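Endoglucanase (Uncultured bacterium, PDB 3X17) is a family 9 glycoside hydrolase that probably cleaves internal beta-1,4-glucosidic bonds in cellulose and related glucans. Local coordinates at residues Gln306-Leu311 against His357-Arg362; Arg405-Ala410 against His451-Pro456. One frame throughout, in Å; residues are numbered along the deposited sequence.

Contact 1. Residues Gln306-Leu311 against His357-Arg362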
loop_
_atom_site.group_PDB
_atom_site.type_symbol
_atom_site.label_atom_id
_atom_site.label_comp_id
_atom_site.label_asym_id
_atom_site.label_seq_id
_atom_site.Cartn_x
_atom_site.Cartn_y
_atom_site.Cartn_z
ATOM N N GLN A 306 -12.056 -22.684 10.361
ATOM C CA GLN A 306 -12.146 -22.782 11.817
ATOM C C GLN A 306 -12.429 -21.387 12.392
ATOM O O GLN A 306 -13.276 -21.221 13.254
ATOM C CB GLN A 306 -10.826 -23.364 12.363
ATOM C CG GLN A 306 -10.744 -23.547 13.880
ATOM C CD GLN A 306 -11.894 -24.380 14.431
ATOM O OE1 GLN A 306 -12.187 -25.468 13.926
ATOM N NE2 GLN A 306 -12.603 -23.834 15.424
ATOM N N ALA A 307 -11.742 -20.384 11.862
ATOM C CA ALA A 307 -12.043 -18.996 12.144
ATOM C C ALA A 307 -13.501 -18.614 11.866
ATOM O O ALA A 307 -14.116 -17.891 12.638
ATOM C CB ALA A 307 -11.111 -18.099 11.355
ATOM N N TRP A 308 -14.045 -19.046 10.737
ATOM C CA TRP A 308 -15.445 -18.782 10.486
ATOM C C TRP A 308 -16.358 -19.504 11.493
ATOM O O TRP A 308 -17.416 -18.992 11.829
ATOM C CB TRP A 308 -15.856 -19.156 9.064
ATOM C CG TRP A 308 -17.275 -18.737 8.785
ATOM C CD1 TRP A 308 -18.397 -19.501 8.898
ATOM C CD2 TRP A 308 -17.717 -17.415 8.467
ATOM N NE1 TRP A 308 -19.503 -18.756 8.613
ATOM C CE2 TRP A 308 -19.119 -17.463 8.362
ATOM C CE3 TRP A 308 -17.052 -16.207 8.192
ATOM C CZ2 TRP A 308 -19.882 -16.347 8.000
ATOM C CZ3 TRP A 308 -17.812 -15.089 7.845
ATOM C CH2 TRP A 308 -19.214 -15.163 7.783
ATOM N N ARG A 309 -15.971 -20.692 11.955
ATOM C CA ARG A 309 -16.772 -21.388 12.972
ATOM C C ARG A 309 -16.835 -20.547 14.249
ATOM O O ARG A 309 -17.910 -20.305 14.815
ATOM C CB ARG A 309 -16.167 -22.749 13.296
ATOM C CG ARG A 309 -16.797 -23.897 12.541
ATOM C CD ARG A 309 -15.917 -25.142 12.597
ATOM N NE ARG A 309 -15.617 -25.545 11.228
ATOM C CZ ARG A 309 -14.428 -25.926 10.782
ATOM N NH1 ARG A 309 -13.416 -26.102 11.616
ATOM N NH2 ARG A 309 -14.288 -26.230 9.498
ATOM N N PHE A 310 -15.683 -20.018 14.642
ATOM C CA PHE A 310 -15.654 -19.061 15.738
ATOM C C PHE A 310 -16.570 -17.860 15.505
ATOM O O PHE A 310 -17.334 -17.498 16.390
ATOM C CB PHE A 310 -14.237 -18.587 16.050
ATOM C CG PHE A 310 -14.168 -17.697 17.248
ATOM C CD1 PHE A 310 -14.069 -18.244 18.532
ATOM C CD2 PHE A 310 -14.277 -16.320 17.111
ATOM C CE1 PHE A 310 -14.072 -17.422 19.651
ATOM C CE2 PHE A 310 -14.236 -15.491 18.223
ATOM C CZ PHE A 310 -14.159 -16.047 19.502
ATOM N N LEU A 311 -16.438 -17.194 14.356
ATOM C CA LEU A 311 -17.290 -16.030 14.063
ATOM C C LEU A 311 -18.797 -16.324 14.068
ATOM O O LEU A 311 -19.587 -15.477 14.447
ATOM C CB LEU A 311 -16.916 -15.375 12.731
ATOM C CG LEU A 311 -15.525 -14.757 12.664
ATOM C CD1 LEU A 311 -15.100 -14.664 11.210
ATOM C CD2 LEU A 311 -15.561 -13.373 13.352
ATOM N N HIS A 357 -22.466 -18.143 1.416
ATOM C CA HIS A 357 -23.332 -17.256 0.607
ATOM C C HIS A 357 -24.586 -16.792 1.364
ATOM O O HIS A 357 -25.021 -15.653 1.207
ATOM C CB HIS A 357 -23.700 -17.876 -0.748
ATOM C CG HIS A 357 -24.377 -16.914 -1.670
ATOM N ND1 HIS A 357 -23.686 -16.178 -2.610
ATOM C CD2 HIS A 357 -25.647 -16.440 -1.682
ATOM C CE1 HIS A 357 -24.504 -15.312 -3.178
ATOM N NE2 HIS A 357 -25.701 -15.455 -2.639
ATOM N N ASP A 358 -25.123 -17.659 2.220
ATOM C CA ASP A 358 -26.212 -17.281 3.126
ATOM C C ASP A 358 -25.862 -16.029 3.921
ATOM O O ASP A 358 -26.686 -15.111 4.049
ATOM C CB ASP A 358 -26.568 -18.425 4.097
ATOM C CG ASP A 358 -27.329 -19.574 3.416
ATOM O OD1 ASP A 358 -27.771 -19.414 2.265
ATOM O OD2 ASP A 358 -27.423 -20.676 4.007
ATOM N N TYR A 359 -24.644 -15.980 4.462
ATOM C CA TYR A 359 -24.264 -14.815 5.246
ATOM C C TYR A 359 -24.318 -13.585 4.355
ATOM O O TYR A 359 -24.879 -12.547 4.726
ATOM C CB TYR A 359 -22.875 -14.974 5.879
ATOM C CG TYR A 359 -22.481 -13.800 6.764
ATOM C CD1 TYR A 359 -21.851 -12.700 6.230
ATOM C CD2 TYR A 359 -22.797 -13.780 8.125
ATOM C CE1 TYR A 359 -21.496 -11.628 6.990
ATOM C CE2 TYR A 359 -22.479 -12.679 8.897
ATOM C CZ TYR A 359 -21.797 -11.621 8.317
ATOM O OH TYR A 359 -21.428 -10.520 9.048
ATOM N N ILE A 360 -23.793 -13.724 3.142
ATOM C CA ILE A 360 -23.777 -12.606 2.199
ATOM C C ILE A 360 -25.206 -12.125 1.886
ATOM O O ILE A 360 -25.493 -10.934 1.988
ATOM C CB ILE A 360 -23.019 -12.942 0.918
ATOM C CG1 ILE A 360 -21.574 -13.375 1.246
ATOM C CG2 ILE A 360 -23.013 -11.743 -0.012
ATOM C CD1 ILE A 360 -20.841 -14.079 0.064
ATOM N N ALA A 361 -26.098 -13.066 1.584
ATOM C CA ALA A 361 -27.485 -12.732 1.210
ATOM C C ALA A 361 -28.244 -12.074 2.363
ATOM O O ALA A 361 -28.964 -11.102 2.162
ATOM C CB ALA A 361 -28.240 -13.992 0.700
ATOM N N ARG A 362 -28.024 -12.570 3.576
ATOM C CA ARG A 362 -28.567 -11.960 4.793
ATOM C C ARG A 362 -28.123 -10.503 4.927
ATOM O O ARG A 362 -28.960 -9.595 5.138
ATOM C CB ARG A 362 -28.150 -12.772 6.025
ATOM C CG ARG A 362 -28.796 -12.339 7.343
ATOM C CD ARG A 362 -28.257 -13.156 8.560
ATOM N NE ARG A 362 -27.608 -14.409 8.158
ATOM C CZ ARG A 362 -26.512 -14.924 8.731
ATOM N NH1 ARG A 362 -25.934 -14.308 9.763
ATOM N NH2 ARG A 362 -25.992 -16.064 8.274
#
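Trp308 and Tyr359 bridge two helical segments whose backbones stay well apart: the CA atoms of Trp308 and Tyr359, the nearest across 306-311 and 357-362, are 11.0 Å apart. The gap is spanned by one aromatic pair, a T-shaped stack in which the indole offers its edge and the phenol ring its face. The six-membered ring of Trp308 stands nearly upright on Tyr359, with the planes at 88° and the centroids 5.2 Å apart. The outer benzo edge does the touching. CH2 of Trp308 sits 3.7 Å from CG of Tyr359, lying over the ring but displaced toward its rim, and CZ2 of Trp308 reaches 3.9 Å from CB of Tyr359. Both CH2 and CZ2 of Trp308 also lie 3.9 Å from CD2 of Tyr359. The indole thus meets the base of the tyrosine ring, beside CB, rather than its hydroxyl end. Both side chains extend with CG anti to the backbone N (chi1 -174° for Trp308 and -177° for Tyr359), which sends each ring out from its helix to bridge the wide spacing. The pair buries 92 Å² in all, a small interface made of carbon against carbon. The stack joins helix 294-312 to helix 354-366 in the catalytic domain, about 10 Å from a bound calcium ion measured from the Tyr359 side chain. Tyr356 adds a second edge-to-face partner for Trp308, while helix 337-351 packs against both side chains, through Leu347 on Trp308 and through Arg340 and Ala344 on Tyr359; helix 272-288 lies against Ala307 and Leu311 of helix 294-312.

Contact 2. Residues Arg405-Ala410 against His451-Pro456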
loop_
_atom_site.group_PDB
_atom_site.type_symbol
_atom_site.label_atom_id
_atom_site.label_comp_id
_atom_site.label_asym_id
_atom_site.label_seq_id
_atom_site.Cartn_x
_atom_site.Cartn_y
_atom_site.Cartn_z
ATOM N N ARG A 405 -21.761 -0.641 -7.446
ATOM C CA ARG A 405 -20.915 -0.010 -6.439
ATOM C C ARG A 405 -19.452 0.094 -6.862
ATOM O O ARG A 405 -18.817 1.135 -6.668
ATOM C CB ARG A 405 -21.079 -0.691 -5.084
ATOM C CG ARG A 405 -22.530 -0.764 -4.659
ATOM C CD ARG A 405 -22.729 -0.387 -3.218
ATOM N NE ARG A 405 -23.870 0.507 -3.044
ATOM C CZ ARG A 405 -25.143 0.124 -2.914
ATOM N NH1 ARG A 405 -25.494 -1.167 -2.979
ATOM N NH2 ARG A 405 -26.082 1.050 -2.730
ATOM N N ILE A 406 -18.951 -0.924 -7.552
ATOM C CA ILE A 406 -17.573 -0.880 -8.031
ATOM C C ILE A 406 -17.372 0.264 -9.033
ATOM O O ILE A 406 -16.390 1.019 -8.947
ATOM C CB ILE A 406 -17.144 -2.229 -8.637
ATOM C CG1 ILE A 406 -17.044 -3.283 -7.537
ATOM C CG2 ILE A 406 -15.800 -2.095 -9.365
ATOM C CD1 ILE A 406 -16.793 -4.709 -8.036
ATOM N N LEU A 407 -18.332 0.433 -9.947
ATOM C CA LEU A 407 -18.205 1.468 -10.978
ATOM C C LEU A 407 -18.431 2.871 -10.424
ATOM O O LEU A 407 -17.752 3.832 -10.822
ATOM C CB LEU A 407 -19.127 1.188 -12.173
ATOM C CG LEU A 407 -18.934 -0.190 -12.847
ATOM C CD1 LEU A 407 -20.086 -0.421 -13.841
ATOM C CD2 LEU A 407 -17.578 -0.297 -13.581
ATOM N N GLU A 408 -19.361 2.975 -9.483
ATOM C CA GLU A 408 -19.589 4.227 -8.764
ATOM C C GLU A 408 -18.346 4.656 -7.935
ATOM O O GLU A 408 -17.938 5.817 -7.978
ATOM C CB GLU A 408 -20.878 4.135 -7.904
ATOM C CG GLU A 408 -21.193 5.369 -7.071
ATOM C CD GLU A 408 -21.299 6.669 -7.898
ATOM O OE1 GLU A 408 -21.583 6.588 -9.120
ATOM O OE2 GLU A 408 -21.096 7.769 -7.323
ATOM N N GLY A 409 -17.694 3.703 -7.266
ATOM C CA GLY A 409 -16.486 4.001 -6.486
ATOM C C GLY A 409 -15.373 4.598 -7.338
ATOM O O GLY A 409 -14.827 5.675 -7.043
ATOM N N ALA A 410 -15.112 3.965 -8.468
ATOM C CA ALA A 410 -14.143 4.506 -9.385
ATOM C C ALA A 410 -14.611 5.892 -9.821
ATOM O O ALA A 410 -13.816 6.823 -9.889
ATOM C CB ALA A 410 -13.957 3.583 -10.566
ATOM N N HIS A 451 -11.088 -2.999 -14.846
ATOM C CA HIS A 451 -11.051 -4.416 -15.119
ATOM C C HIS A 451 -12.440 -4.941 -15.542
ATOM O O HIS A 451 -12.545 -5.866 -16.361
ATOM C CB HIS A 451 -10.520 -5.180 -13.911
ATOM C CG HIS A 451 -10.304 -6.635 -14.172
ATOM N ND1 HIS A 451 -11.322 -7.566 -14.075
ATOM C CD2 HIS A 451 -9.220 -7.310 -14.623
ATOM C CE1 HIS A 451 -10.865 -8.756 -14.430
ATOM N NE2 HIS A 451 -9.597 -8.625 -14.783
ATOM N N LEU A 452 -13.501 -4.344 -14.990
ATOM C CA LEU A 452 -14.876 -4.753 -15.336
ATOM C C LEU A 452 -15.315 -4.174 -16.685
ATOM O O LEU A 452 -16.104 -4.779 -17.412
ATOM C CB LEU A 452 -15.855 -4.277 -14.268
ATOM C CG LEU A 452 -15.769 -4.874 -12.857
ATOM C CD1 LEU A 452 -16.961 -4.379 -12.124
ATOM C CD2 LEU A 452 -15.759 -6.410 -12.885
ATOM N N GLU A 453 -14.735 -3.030 -17.022
ATOM C CA GLU A 453 -15.227 -2.125 -18.045
ATOM C C GLU A 453 -14.017 -1.271 -18.458
ATOM O O GLU A 453 -13.720 -0.253 -17.816
ATOM C CB GLU A 453 -16.302 -1.231 -17.430
ATOM C CG GLU A 453 -17.348 -0.689 -18.372
ATOM C CD GLU A 453 -18.406 0.146 -17.626
ATOM O OE1 GLU A 453 -18.126 1.334 -17.295
ATOM O OE2 GLU A 453 -19.492 -0.407 -17.323
ATOM N N PRO A 454 -13.267 -1.729 -19.475
ATOM C CA PRO A 454 -12.000 -1.042 -19.781
ATOM C C PRO A 454 -12.246 0.421 -20.114
ATOM O O PRO A 454 -13.282 0.757 -20.692
ATOM C CB PRO A 454 -11.461 -1.819 -20.995
ATOM C CG PRO A 454 -11.978 -3.253 -20.758
ATOM C CD PRO A 454 -13.379 -3.032 -20.162
ATOM N N ARG A 455 -11.364 1.279 -19.651
ATOM C CA ARG A 455 -11.606 2.685 -19.689
ATOM C C ARG A 455 -10.309 3.415 -19.507
ATOM O O ARG A 455 -9.819 3.557 -18.426
ATOM C CB ARG A 455 -12.553 3.021 -18.579
ATOM C CG ARG A 455 -12.871 4.441 -18.461
ATOM C CD ARG A 455 -13.927 4.600 -17.467
ATOM N NE ARG A 455 -15.201 4.858 -18.082
ATOM C CZ ARG A 455 -15.530 6.041 -18.553
ATOM N NH1 ARG A 455 -14.664 7.015 -18.454
ATOM N NH2 ARG A 455 -16.696 6.250 -19.116
ATOM N N PRO A 456 -9.736 3.858 -20.597
ATOM C CA PRO A 456 -8.389 4.390 -20.574
ATOM C C PRO A 456 -8.170 5.523 -19.601
ATOM O O PRO A 456 -7.111 5.589 -19.059
ATOM C CB PRO A 456 -8.203 4.851 -22.001
ATOM C CG PRO A 456 -8.982 3.945 -22.745
ATOM C CD PRO A 456 -10.186 3.649 -21.971
#
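The carboxylate of Glu453 turns one face toward Leu407, whose CD2 methyl lies over that face, while CD1 comes in obliquely from the same side, beyond the rim of the group at OE2. This contact between a helix and the C-terminal end of its neighbour belongs to the (alpha/alpha)6 barrel, where helix 396-418 runs past the end of helix 435-452 and the turn that follows it. The approach brings Leu407 and Leu452 to 8.3 Å between CA atoms and buries 184 Å² in total. Glu453 is the first residue to leave helical geometry; its CG is anti to the backbone N (chi1 -153°), which carries the carboxylate out from the turn toward Leu407, and the two side chains cross at about a right angle. CD1 of Leu407 is 3.5 Å from OE2 of Glu453, and CD2 of Leu407 stands 4.1 Å from OE1 of Glu453. Alongside, Leu452 meets the buried Ile406 in a contact of aliphatic carbons, again at about a right angle, and touches Val388 and Thr389 of helix 381-390 as well. One methyl of Leu452 does the work: its CD1 is 3.8 Å from CG2 of Ile406 and 4.1 Å from CD1 of the same isoleucine.

Contact 1 and contact 2 lie in the same family 9 catalytic domain and follow each other along the chain, the first closing before the second opens. Their centres are 28 Å apart and their nearest atoms about 11 Å, so they do not touch. Contact 1 pairs helices 294-312 and 354-366, passing over helix 337-351 in sequence; contact 2 pairs helix 396-418 with the end of the next helix, 435-452, and helix 381-390 comes between the two pairs in sequence. The contacts share no helix: each joins helices close in sequence at a separate place in the (alpha/alpha)6 barrel that makes up the catalytic domain.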